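Local coordinates for beta-d-glucoside glucohydrolase (Hypocrea jecorina, PDB 3ZZ1), which probably hydrolyses terminal, non-reducing beta-D-glucosyl residues, releasing beta-D-glucose, in the breakdown of cellulose, at residues Lys119-Gly123 with Tyr539-Ile543; Thr171-Pro176 with Gly546-Phe551; Asp178-His182 with Gln216-Gln220; Asp609-Val614 with Arg672-Ser677; Tyr639-Ala643 with Val688-Ser692. All blocks are in the same frame, centred on the assembly; numbering follows the deposited sequence. Where two conformers were deposited one is given.

Contact 1: Lys119-Gly123 with Tyr539-Ile543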
# COMPACT_ATOMS: atom_id res chain seq x y z
N LYS A 119 1.86 11.43 0.31
CA LYS A 119 2.17 12.66 1.06
C LYS A 119 0.96 13.56 1.32
O LYS A 119 0.96 14.36 2.26
CB LYS A 119 3.27 13.46 0.35
CG LYS A 119 2.84 14.06 -0.97
CD LYS A 119 3.93 14.94 -1.54
CE LYS A 119 3.43 15.74 -2.72
NZ LYS A 119 4.55 16.54 -3.28
N THR A 120 -0.06 13.45 0.47
CA THR A 120 -1.26 14.28 0.54
C THR A 120 -2.47 13.41 0.86
O THR A 120 -2.78 12.49 0.10
CB THR A 120 -1.50 15.00 -0.80
OG1 THR A 120 -0.28 15.59 -1.26
CG2 THR A 120 -2.58 16.09 -0.65
N PRO A 121 -3.16 13.69 1.98
CA PRO A 121 -4.32 12.88 2.38
C PRO A 121 -5.42 12.80 1.31
O PRO A 121 -6.11 11.78 1.23
CB PRO A 121 -4.84 13.58 3.65
CG PRO A 121 -4.18 14.93 3.66
CD PRO A 121 -2.86 14.74 2.98
N GLN A 122 -5.55 13.84 0.49
CA GLN A 122 -6.56 13.87 -0.59
C GLN A 122 -6.23 12.96 -1.77
O GLN A 122 -7.11 12.69 -2.59
CB GLN A 122 -6.81 15.31 -1.09
CG GLN A 122 -7.54 16.22 -0.10
CD GLN A 122 -6.58 16.97 0.82
OE1 GLN A 122 -5.43 16.59 0.99
NE2 GLN A 122 -7.07 18.05 1.42
N GLY A 123 -4.98 12.50 -1.84
CA GLY A 123 -4.52 11.60 -2.90
C GLY A 123 -5.46 10.43 -3.14
O GLY A 123 -5.73 9.65 -2.22
N TYR A 539 -1.92 20.00 7.29
CA TYR A 539 -1.16 19.28 6.26
C TYR A 539 -0.36 20.27 5.42
O TYR A 539 -0.85 21.35 5.08
CB TYR A 539 -2.08 18.43 5.39
CG TYR A 539 -2.84 17.39 6.18
CD1 TYR A 539 -2.21 16.23 6.64
CD2 TYR A 539 -4.19 17.56 6.48
CE1 TYR A 539 -2.91 15.26 7.37
CE2 TYR A 539 -4.90 16.60 7.21
CZ TYR A 539 -4.26 15.46 7.65
OH TYR A 539 -4.96 14.53 8.37
N ASN A 540 0.87 19.89 5.07
CA ASN A 540 1.77 20.79 4.36
C ASN A 540 1.81 20.61 2.84
O ASN A 540 2.59 21.26 2.15
CB ASN A 540 3.18 20.76 4.96
CG ASN A 540 3.89 19.41 4.77
OD1 ASN A 540 3.25 18.37 4.58
ND2 ASN A 540 5.21 19.44 4.82
N THR A 541 0.96 19.72 2.32
CA THR A 541 0.83 19.53 0.87
C THR A 541 -0.63 19.57 0.42
O THR A 541 -1.54 19.30 1.21
CB THR A 541 1.47 18.20 0.37
OG1 THR A 541 0.92 17.09 1.10
CG2 THR A 541 2.97 18.21 0.54
N ARG A 542 -0.84 19.91 -0.85
CA ARG A 542 -2.17 19.95 -1.46
C ARG A 542 -2.10 19.31 -2.83
O ARG A 542 -1.02 19.19 -3.41
CB ARG A 542 -2.65 21.40 -1.62
CG ARG A 542 -2.61 22.27 -0.37
CD ARG A 542 -3.77 21.99 0.57
NE ARG A 542 -3.83 22.97 1.65
CZ ARG A 542 -3.18 22.88 2.80
NH1 ARG A 542 -2.40 21.84 3.05
NH2 ARG A 542 -3.31 23.84 3.72
N ILE A 543 -3.26 18.90 -3.35
CA ILE A 543 -3.38 18.51 -4.75
C ILE A 543 -3.05 19.73 -5.63
O ILE A 543 -3.72 20.76 -5.56
CB ILE A 543 -4.80 17.95 -5.09
CG1 ILE A 543 -5.15 16.73 -4.22
CG2 ILE A 543 -4.93 17.65 -6.58
CD1 ILE A 543 -4.19 15.54 -4.31
O HOH W 1 2.89 15.79 3.42
O HOH W 2 -3.76 18.19 2.38

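Contact 2: Thr171-Pro176 with Gly546-Phe551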
# COMPACT_ATOMS: atom_id res chain seq x y z
N THR A 171 0.37 14.64 -17.10
CA THR A 171 1.05 15.86 -17.56
C THR A 171 1.93 16.53 -16.50
O THR A 171 2.98 17.08 -16.83
CB THR A 171 0.04 16.91 -18.11
OG1 THR A 171 -0.92 17.24 -17.09
CG2 THR A 171 -0.68 16.38 -19.35
N ILE A 172 1.50 16.48 -15.24
CA ILE A 172 2.24 17.11 -14.14
C ILE A 172 3.67 16.59 -14.00
O ILE A 172 3.95 15.41 -14.25
CB ILE A 172 1.48 16.99 -12.78
CG1 ILE A 172 1.99 18.03 -11.78
CG2 ILE A 172 1.55 15.55 -12.22
CD1 ILE A 172 1.08 18.25 -10.56
N SER A 173 4.58 17.49 -13.62
CA SER A 173 5.96 17.13 -13.34
C SER A 173 6.24 17.22 -11.84
O SER A 173 5.98 18.25 -11.21
CB SER A 173 6.92 18.04 -14.12
OG SER A 173 8.26 17.61 -14.01
N SER A 174 6.74 16.13 -11.28
CA SER A 174 7.17 16.07 -9.88
C SER A 174 8.65 16.38 -9.82
O SER A 174 9.46 15.63 -10.37
CB SER A 174 6.89 14.69 -9.30
OG SER A 174 5.51 14.40 -9.26
N ASN A 175 9.02 17.48 -9.16
CA ASN A 175 10.41 17.94 -9.18
C ASN A 175 11.08 18.06 -7.80
O ASN A 175 11.55 19.15 -7.44
CB ASN A 175 10.53 19.30 -9.91
CG ASN A 175 9.80 19.33 -11.25
OD1 ASN A 175 9.71 18.32 -11.95
ND2 ASN A 175 9.29 20.50 -11.62
N PRO A 176 11.16 16.96 -7.03
CA PRO A 176 11.86 17.09 -5.75
C PRO A 176 13.37 17.16 -5.93
O PRO A 176 13.88 16.81 -7.00
CB PRO A 176 11.50 15.78 -5.03
CG PRO A 176 11.32 14.80 -6.13
CD PRO A 176 10.68 15.58 -7.25
N GLY A 546 -1.41 23.22 -11.01
CA GLY A 546 -0.49 23.66 -12.06
C GLY A 546 0.31 22.54 -12.71
O GLY A 546 0.12 21.36 -12.39
N GLY A 547 1.21 22.91 -13.61
CA GLY A 547 2.04 21.94 -14.32
C GLY A 547 3.20 21.37 -13.52
O GLY A 547 3.86 20.42 -13.98
N SER A 548 3.46 21.92 -12.34
CA SER A 548 4.59 21.48 -11.52
C SER A 548 4.29 21.37 -10.03
O SER A 548 3.61 22.22 -9.46
CB SER A 548 5.79 22.42 -11.71
OG SER A 548 6.29 22.36 -13.03
N ASP A 549 4.80 20.30 -9.42
CA ASP A 549 4.88 20.20 -7.97
C ASP A 549 6.35 20.15 -7.60
O ASP A 549 7.05 19.21 -7.94
CB ASP A 549 4.17 18.95 -7.45
CG ASP A 549 4.22 18.82 -5.93
OD1 ASP A 549 4.86 19.66 -5.26
OD2 ASP A 549 3.60 17.88 -5.39
N SER A 550 6.81 21.19 -6.91
CA SER A 550 8.22 21.33 -6.58
C SER A 550 8.65 20.43 -5.42
O SER A 550 9.85 20.35 -5.11
CB SER A 550 8.56 22.80 -6.30
OG SER A 550 7.76 23.30 -5.23
N PHE A 551 7.68 19.75 -4.79
CA PHE A 551 7.95 18.93 -3.61
C PHE A 551 8.82 19.71 -2.62
O PHE A 551 9.78 19.18 -2.07
CB PHE A 551 8.66 17.62 -3.99
CG PHE A 551 7.74 16.54 -4.52
CD1 PHE A 551 7.01 16.75 -5.69
CD2 PHE A 551 7.66 15.31 -3.89
CE1 PHE A 551 6.17 15.75 -6.19
CE2 PHE A 551 6.84 14.31 -4.38
CZ PHE A 551 6.09 14.53 -5.54
O HOH W 3 4.29 19.54 -16.43

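Contact 3: Asp178-His182 with Gln216-Gln220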
# COMPACT_ATOMS: atom_id res chain seq x y z
N ASP A 178 17.25 15.83 -5.11
CA ASP A 178 17.79 14.48 -5.23
C ASP A 178 17.64 13.64 -3.95
O ASP A 178 17.22 12.49 -4.01
CB ASP A 178 19.26 14.53 -5.66
CG ASP A 178 19.86 13.15 -5.85
OD1 ASP A 178 19.55 12.50 -6.87
OD2 ASP A 178 20.63 12.71 -4.98
N ARG A 179 17.98 14.23 -2.80
CA ARG A 179 17.89 13.50 -1.54
C ARG A 179 16.47 13.04 -1.25
O ARG A 179 16.26 11.90 -0.82
CB ARG A 179 18.46 14.30 -0.36
CG ARG A 179 18.56 13.48 0.92
CD ARG A 179 19.15 14.26 2.08
NE ARG A 179 18.92 13.56 3.35
CZ ARG A 179 18.88 14.14 4.54
NH1 ARG A 179 19.07 15.45 4.67
NH2 ARG A 179 18.65 13.40 5.62
N THR A 180 15.49 13.91 -1.49
CA THR A 180 14.08 13.59 -1.31
C THR A 180 13.66 12.44 -2.22
O THR A 180 12.98 11.51 -1.78
CB THR A 180 13.17 14.81 -1.56
OG1 THR A 180 13.53 15.86 -0.65
CG2 THR A 180 11.70 14.46 -1.34
N LEU A 181 14.06 12.51 -3.49
CA LEU A 181 13.75 11.46 -4.45
C LEU A 181 14.22 10.09 -3.95
O LEU A 181 13.47 9.13 -4.00
CB LEU A 181 14.36 11.77 -5.83
CG LEU A 181 14.27 10.68 -6.91
CD1 LEU A 181 12.82 10.38 -7.27
CD2 LEU A 181 15.05 11.07 -8.16
N HIS A 182 15.46 10.04 -3.44
CA HIS A 182 16.10 8.79 -3.03
C HIS A 182 15.67 8.30 -1.65
O HIS A 182 15.36 7.12 -1.48
CB HIS A 182 17.61 8.96 -3.03
CG HIS A 182 18.23 8.93 -4.39
ND1 HIS A 182 18.65 7.76 -4.99
CD2 HIS A 182 18.51 9.92 -5.26
CE1 HIS A 182 19.15 8.04 -6.18
NE2 HIS A 182 19.09 9.34 -6.37
N GLN A 216 16.00 8.58 -18.14
CA GLN A 216 17.24 7.81 -18.04
C GLN A 216 17.78 7.78 -16.61
O GLN A 216 18.21 6.72 -16.12
CB GLN A 216 18.29 8.33 -19.02
CG GLN A 216 19.49 7.40 -19.20
CD GLN A 216 20.47 7.91 -20.23
OE1 GLN A 216 21.63 8.17 -19.92
NE2 GLN A 216 20.01 8.05 -21.47
N TYR A 217 17.77 8.92 -15.93
CA TYR A 217 18.28 8.98 -14.55
C TYR A 217 17.55 8.01 -13.60
O TYR A 217 18.18 7.15 -12.98
CB TYR A 217 18.30 10.41 -13.98
CG TYR A 217 18.82 10.45 -12.56
CD1 TYR A 217 20.17 10.22 -12.28
CD2 TYR A 217 17.96 10.71 -11.49
CE1 TYR A 217 20.65 10.24 -10.97
CE2 TYR A 217 18.43 10.74 -10.18
CZ TYR A 217 19.78 10.50 -9.93
OH TYR A 217 20.26 10.52 -8.63
N THR A 218 16.22 8.13 -13.51
CA THR A 218 15.46 7.30 -12.56
C THR A 218 15.39 5.82 -12.97
O THR A 218 15.54 4.94 -12.12
CB THR A 218 14.03 7.85 -12.30
OG1 THR A 218 13.34 7.99 -13.54
CG2 THR A 218 14.09 9.20 -11.60
N LEU A 219 15.19 5.57 -14.26
CA LEU A 219 15.09 4.20 -14.77
C LEU A 219 16.43 3.47 -14.82
O LEU A 219 16.56 2.36 -14.32
CB LEU A 219 14.44 4.16 -16.17
CG LEU A 219 12.98 4.61 -16.33
CD1 LEU A 219 12.58 4.52 -17.80
CD2 LEU A 219 12.01 3.79 -15.47
N GLN A 220 17.43 4.09 -15.44
CA GLN A 220 18.71 3.43 -15.64
C GLN A 220 19.64 3.61 -14.45
O GLN A 220 20.08 2.62 -13.86
CB GLN A 220 19.39 3.89 -16.94
CG GLN A 220 20.65 3.10 -17.30
CD GLN A 220 20.37 1.63 -17.56
OE1 GLN A 220 19.53 1.27 -18.38
NE2 GLN A 220 21.07 0.77 -16.83

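Contact 4: Asp609-Val614 with Arg672-Ser677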
# COMPACT_ATOMS: atom_id res chain seq x y z
N ASP A 609 25.78 -4.27 1.64
CA ASP A 609 25.73 -4.07 3.09
C ASP A 609 24.47 -3.33 3.58
O ASP A 609 24.14 -3.40 4.76
CB ASP A 609 27.02 -3.43 3.64
CG ASP A 609 27.47 -2.18 2.86
OD1 ASP A 609 27.16 -2.06 1.65
OD2 ASP A 609 28.16 -1.34 3.46
N LEU A 610 23.78 -2.65 2.66
CA LEU A 610 22.66 -1.78 3.02
C LEU A 610 21.47 -2.45 3.69
O LEU A 610 20.83 -1.85 4.56
CB LEU A 610 22.19 -0.95 1.82
CG LEU A 610 23.03 0.29 1.52
CD1 LEU A 610 22.67 0.89 0.17
CD2 LEU A 610 22.89 1.34 2.63
N PHE A 611 21.17 -3.68 3.30
CA PHE A 611 20.05 -4.42 3.89
C PHE A 611 20.52 -5.40 4.97
O PHE A 611 19.71 -6.13 5.55
CB PHE A 611 19.23 -5.13 2.82
CG PHE A 611 18.29 -4.22 2.07
CD1 PHE A 611 18.76 -3.43 1.02
CD2 PHE A 611 16.94 -4.15 2.41
CE1 PHE A 611 17.90 -2.59 0.32
CE2 PHE A 611 16.08 -3.31 1.72
CZ PHE A 611 16.56 -2.53 0.67
N GLN A 612 21.83 -5.41 5.24
CA GLN A 612 22.38 -6.27 6.28
C GLN A 612 22.25 -5.62 7.66
O GLN A 612 22.36 -4.39 7.79
CB GLN A 612 23.83 -6.63 5.98
CG GLN A 612 23.96 -7.78 4.98
CD GLN A 612 25.38 -8.00 4.47
OE1 GLN A 612 26.22 -7.09 4.51
NE2 GLN A 612 25.65 -9.20 3.98
N ASN A 613 22.01 -6.44 8.67
CA ASN A 613 21.81 -5.97 10.03
C ASN A 613 23.10 -5.50 10.69
O ASN A 613 24.14 -6.16 10.62
CB ASN A 613 21.14 -7.06 10.88
CG ASN A 613 19.69 -7.30 10.48
OD1 ASN A 613 18.98 -6.37 10.07
ND2 ASN A 613 19.25 -8.54 10.60
N VAL A 614 23.02 -4.33 11.33
CA VAL A 614 24.16 -3.75 12.04
C VAL A 614 23.86 -3.52 13.52
O VAL A 614 24.77 -3.27 14.30
CB VAL A 614 24.60 -2.40 11.41
CG1 VAL A 614 25.25 -2.62 10.05
CG2 VAL A 614 23.42 -1.44 11.29
N ARG A 672 18.94 -2.47 9.96
CA ARG A 672 19.80 -2.61 8.79
C ARG A 672 20.67 -1.38 8.68
O ARG A 672 20.34 -0.32 9.24
CB ARG A 672 18.96 -2.78 7.51
CG ARG A 672 17.93 -3.92 7.57
CD ARG A 672 16.89 -3.80 6.46
NE ARG A 672 16.16 -2.53 6.52
CZ ARG A 672 15.07 -2.23 5.81
NH1 ARG A 672 14.55 -3.11 4.97
NH2 ARG A 672 14.50 -1.04 5.94
N ARG A 673 21.78 -1.49 7.94
CA ARG A 673 22.66 -0.34 7.75
C ARG A 673 21.91 0.88 7.20
O ARG A 673 22.14 2.01 7.65
CB ARG A 673 23.85 -0.68 6.85
CG ARG A 673 24.80 0.50 6.75
CD ARG A 673 25.99 0.25 5.85
NE ARG A 673 26.87 1.42 5.87
CZ ARG A 673 27.75 1.67 6.84
NH1 ARG A 673 27.89 0.83 7.86
NH2 ARG A 673 28.49 2.77 6.78
N ARG A 674 21.02 0.65 6.23
CA ARG A 674 20.26 1.74 5.61
C ARG A 674 19.32 2.45 6.60
O ARG A 674 18.98 3.63 6.40
CB ARG A 674 19.49 1.24 4.37
CG ARG A 674 18.30 0.33 4.66
CD ARG A 674 17.86 -0.43 3.42
NE ARG A 674 17.25 0.43 2.41
CZ ARG A 674 15.94 0.54 2.19
NH1 ARG A 674 15.06 -0.16 2.91
NH2 ARG A 674 15.50 1.36 1.24
N ASP A 675 18.91 1.75 7.66
CA ASP A 675 18.05 2.33 8.69
C ASP A 675 18.76 3.40 9.53
O ASP A 675 18.11 4.15 10.26
CB ASP A 675 17.47 1.24 9.60
CG ASP A 675 16.59 0.25 8.83
OD1 ASP A 675 15.87 0.67 7.89
OD2 ASP A 675 16.62 -0.95 9.18
N LEU A 676 20.09 3.46 9.41
CA LEU A 676 20.89 4.50 10.07
C LEU A 676 21.56 5.44 9.05
O LEU A 676 22.43 6.24 9.40
CB LEU A 676 21.97 3.86 10.97
CG LEU A 676 21.52 2.92 12.10
CD1 LEU A 676 22.72 2.29 12.78
CD2 LEU A 676 20.65 3.65 13.11
N SER A 677 21.13 5.34 7.79
CA SER A 677 21.74 6.09 6.69
C SER A 677 20.87 7.22 6.14
O SER A 677 19.64 7.19 6.26
CB SER A 677 22.12 5.15 5.55
OG SER A 677 23.00 4.12 5.99

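Contact 5: Tyr639-Ala643 with Val688-Ser692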
# COMPACT_ATOMS: atom_id res chain seq x y z
N TYR A 639 18.37 10.94 14.10
CA TYR A 639 19.76 10.94 13.62
C TYR A 639 20.57 11.99 14.40
O TYR A 639 19.99 12.92 14.94
CB TYR A 639 19.80 11.23 12.11
CG TYR A 639 19.49 10.03 11.22
CD1 TYR A 639 18.50 9.10 11.56
CD2 TYR A 639 20.17 9.84 10.02
CE1 TYR A 639 18.21 8.02 10.75
CE2 TYR A 639 19.89 8.75 9.20
CZ TYR A 639 18.91 7.85 9.57
OH TYR A 639 18.63 6.77 8.75
N PRO A 640 21.91 11.83 14.46
CA PRO A 640 22.71 12.88 15.09
C PRO A 640 22.38 14.26 14.49
O PRO A 640 22.06 14.35 13.30
CB PRO A 640 24.15 12.49 14.74
CG PRO A 640 24.09 11.02 14.55
CD PRO A 640 22.74 10.71 13.98
N SER A 641 22.43 15.30 15.32
CA SER A 641 22.11 16.66 14.88
C SER A 641 23.20 17.26 13.98
O SER A 641 22.99 18.30 13.36
CB SER A 641 21.82 17.57 16.08
OG SER A 641 20.67 17.13 16.78
N SER A 642 24.35 16.61 13.91
CA SER A 642 25.42 17.03 13.01
C SER A 642 25.18 16.58 11.56
O SER A 642 25.72 17.16 10.62
CB SER A 642 26.77 16.51 13.51
OG SER A 642 26.70 15.12 13.74
N ALA A 643 24.36 15.54 11.41
CA ALA A 643 23.98 15.02 10.09
C ALA A 643 23.09 16.03 9.36
O ALA A 643 22.46 16.87 10.01
CB ALA A 643 23.25 13.69 10.26
N VAL A 688 26.13 6.49 6.71
CA VAL A 688 25.83 6.49 8.14
C VAL A 688 26.66 7.59 8.79
O VAL A 688 27.89 7.51 8.81
CB VAL A 688 26.16 5.14 8.81
CG1 VAL A 688 25.88 5.20 10.31
CG2 VAL A 688 25.36 4.00 8.17
N PRO A 689 26.00 8.63 9.33
CA PRO A 689 26.75 9.67 10.04
C PRO A 689 27.27 9.17 11.38
O PRO A 689 26.66 8.29 11.99
CB PRO A 689 25.70 10.76 10.27
CG PRO A 689 24.40 10.03 10.31
CD PRO A 689 24.54 8.88 9.36
N SER A 690 28.40 9.72 11.83
CA SER A 690 28.91 9.42 13.16
C SER A 690 28.12 10.23 14.19
O SER A 690 27.49 11.24 13.86
CB SER A 690 30.41 9.71 13.25
OG SER A 690 30.67 11.10 13.19
N GLY A 691 28.15 9.77 15.44
CA GLY A 691 27.44 10.45 16.51
C GLY A 691 26.45 9.56 17.23
O GLY A 691 26.39 8.35 16.99
N SER A 692 25.66 10.18 18.10
CA SER A 692 24.67 9.49 18.91
C SER A 692 23.28 9.59 18.28
O SER A 692 22.74 10.69 18.10
CB SER A 692 24.67 10.06 20.33
OG SER A 692 23.85 9.28 21.19
O HOH W 4 20.34 12.33 17.99
O HOH W 5 27.35 13.54 11.73

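Contact 1: Lys119-Gly123 with Tyr539-Ile543
The ring of Y539 takes P121 CG on one face. This is a CH-pi contact: P121 CG stands 3.6 Å from the centroid of the Y539 ring, only 6° off the normal, so the proline meets the middle of the ring. The R542 guanidinium has Y539 O in its plane, and R542 NH1 donates to Y539 O at 2.6 Å. P121 is the second residue of a type I beta turn from T120 to G123. The turn belongs to the N-terminal TIM-barrel-like part of this family 3 enzyme, and 539-543 to the C-terminal part, so the contact joins two domains loop to loop. The Y539 hydroxyl is held by T531 and A533.

Farther along, T120 OG1 and T541 OG1 share a hydrogen bond of 3.0 Å. T541 OG1 lies between its own backbone N and carbonyl carbon (chi1 55°), which places it beside T120 OG1 and, also at 3.0 Å, K119 O. The T541 methyl rests on K119 CD. K119 NZ forms salt bridges with D549 and E553. I543 CD1 touches T120 CG2, and I543 CG1 packs on Q122 CB at 3.8 Å. One water bridges the two segments, donating to Q122 OE1 and T541 O, each at 2.7 Å.

Contact 2: Thr171-Pro176 with Gly546-Phe551
I172-P176 and G547-F551 run side by side in the same direction, with S173 CA 4.9 Å from S548 CA. S173 pairs with S548 and S174 with D549 as parallel beta bridges. This adds strand 548-549 to the outside of a small mixed sheet, next to strand 173-174. The sheet thus spans the N-terminal and C-terminal family regions. Three backbone bonds alternate across it. S173 N donates to G547 O, D549 N to S173 O at 3.0 Å, and N175 N to D549 O at 2.9 Å. The last two arrive nearly along the C=O axis and are close to straight. Outside the bridges, a water donates to both T171 O and G547 O.

S174 and D549 point to one face of the sheet, S173 and S548 to the other. I172 lays CG1 and CD1 against the backbone of G546 and G547, with CD1 3.7 Å from G546 O. At the far end F551 packs against S174 and P176. P176 lies alongside it, pointing the same way, and P176 CB meets F551 CB at 3.5 Å. P176 CD sits over one face of the ring, toward its rim. F551 CE1 touches S174 CB at 3.4 Å, while S174 OG is bonded to L162 O. K119 makes a cation-pi contact with F551 and a salt bridge with D549 OD2. The other oxygen closes an Asx turn that ties down the backbone N of F551: D549 OD1 accepts from F551 N at 2.9 Å, from above the carboxylate plane.

Contact 3: Asp178-His182 with Gln216-Gln220
Y217 reaches from its own helix to L181, H182 and D178 on the other. From CB the side chain leaves with CG anti to the backbone N (chi1 180°), which sends the ring straight across. On the way Y217 CE2 passes L181 CD2 at 4.0 Å. The methyl meets the rim of the ring nearly in plane, L181 and Y217 overlapping as they extend from facing helices. L181 CD2 also touches T218 CG2. At the tip, Y217 OH receives a hydrogen bond from H182 NE2, 2.8 Å long and nearly straight at 170°. The hydroxyl sits at the edge of the imidazole, close to its plane.

The helices 178-194 and 216-226 belong to the N-terminal, TIM-barrel-related region of the enzyme. Their short segments keep 13.1 Å between axes, at 31° to each other, a wide spacing, which the long Y217 side chain crosses. The second polar neighbour of the tip is D178 OD1, 2.7 Å from Y217 OH. D178 comes in across the tyrosine at about a right angle. Q684, from the fibronectin-like region, also bonds to Y217 OH. W679 of the same region stacks on the H182 ring and donates through NE1 to D178 OD2.

Contact 4: Asp609-Val614 with Arg672-Ser677
L610 O and Q612 O each take one backbone N-H from the other segment. R674 N reaches L610 O at 3.0 Å, in the carbonyl plane and on a lone pair. R673 N reaches Q612 O at 3.0 Å. Within 672-677 the R672 guanidinium grips D675 side-on: NE goes to OD2, and R672 NH2 to D675 OD1 at 2.9 Å as a salt bridge. D675 OD2 also takes R672 N. The charge pair of D609 OD2 with R673 NE is long, at 3.9 Å, with no N-H aimed at the oxygen. D609 is bonded instead to T599 N and G600 N, and the R673 NH groups to K594 O and G596 O.

R674 makes a CH-pi contact, its CD 3.6 Å from the F611 ring centroid, and its guanidinium continues over the rim with planes 14° apart. The R672 guanidinium stands nearly upright to that ring, with NH1 near CE2. Both arginines also form salt bridges with D191 of helix 178-194. L610 CD2 packs on R674 CB at 3.8 Å, and V614 CG2 on L676 CD1.

N613 and R672 form an antiparallel non-hydrogen-bonded pair, joining strands 613-623 and 664-672 in the beta sandwich of a fibronectin type III-like domain.

Contact 5: Tyr639-Ala643 with Val688-Ser692
P640 and A643 press on 688-692 and make the close part of this contact. P640 CG lies 3.5 Å from S690 O, so the proline leans on the backbone just before strand 691-698. The methyl of A643 meets P689 CB and CG, both at 3.8 Å. The rings of P640 and P689 cross at about a right angle, with P640 CD 4.1 Å from P689 CG. Y639 completes the patch, its CD2 4.2 Å from P689 CG. Its hydroxyl bonds to S677 O, and its ring meets F693 edge to face. G691 has no side chain, and P640 CG packs directly on its backbone; the phi of G691 is positive, 123°.

The other side is looser and wetter. S642 and S690 are exposed, and S642 OG stays 4.0 Å from S690 O. A water sits between them, 2.6 Å from S642 OG and donating to S690 O. A second water lies by S692 O and Y639 O, and its bond to Y639 O is weak.

The segment 639-643 leaves strand 629-638 and makes a type I turn from P640 to A643. In this fibronectin type III-like domain the direct contacts between the two pieces are apolar. The polar atoms S642 OG and S690 O are linked through a water, so the join rests mainly on shape and on the burial of proline and methyl groups.

Contact 3 is the buried one; the other four are partly buried, and contact 5 lies farthest from the centre of the chain. Contacts 1 and 2 both join the N-terminal and C-terminal regions and are tied directly through K119, which reaches D549 and F551. Contact 1 works by side chains and waters, contact 2 by strand pairing. Contact 3 lies within the loop that contact 2 closes, and its helix 178-194 comes directly after strand 173-174. That helix also meets the arginines of contact 4. Contacts 4 and 5 share the fibronectin-like domain and touch where Y639 OH meets S677 O. Contact 4 is rich in charge, whereas contact 5 is mostly apolar with a wet rim.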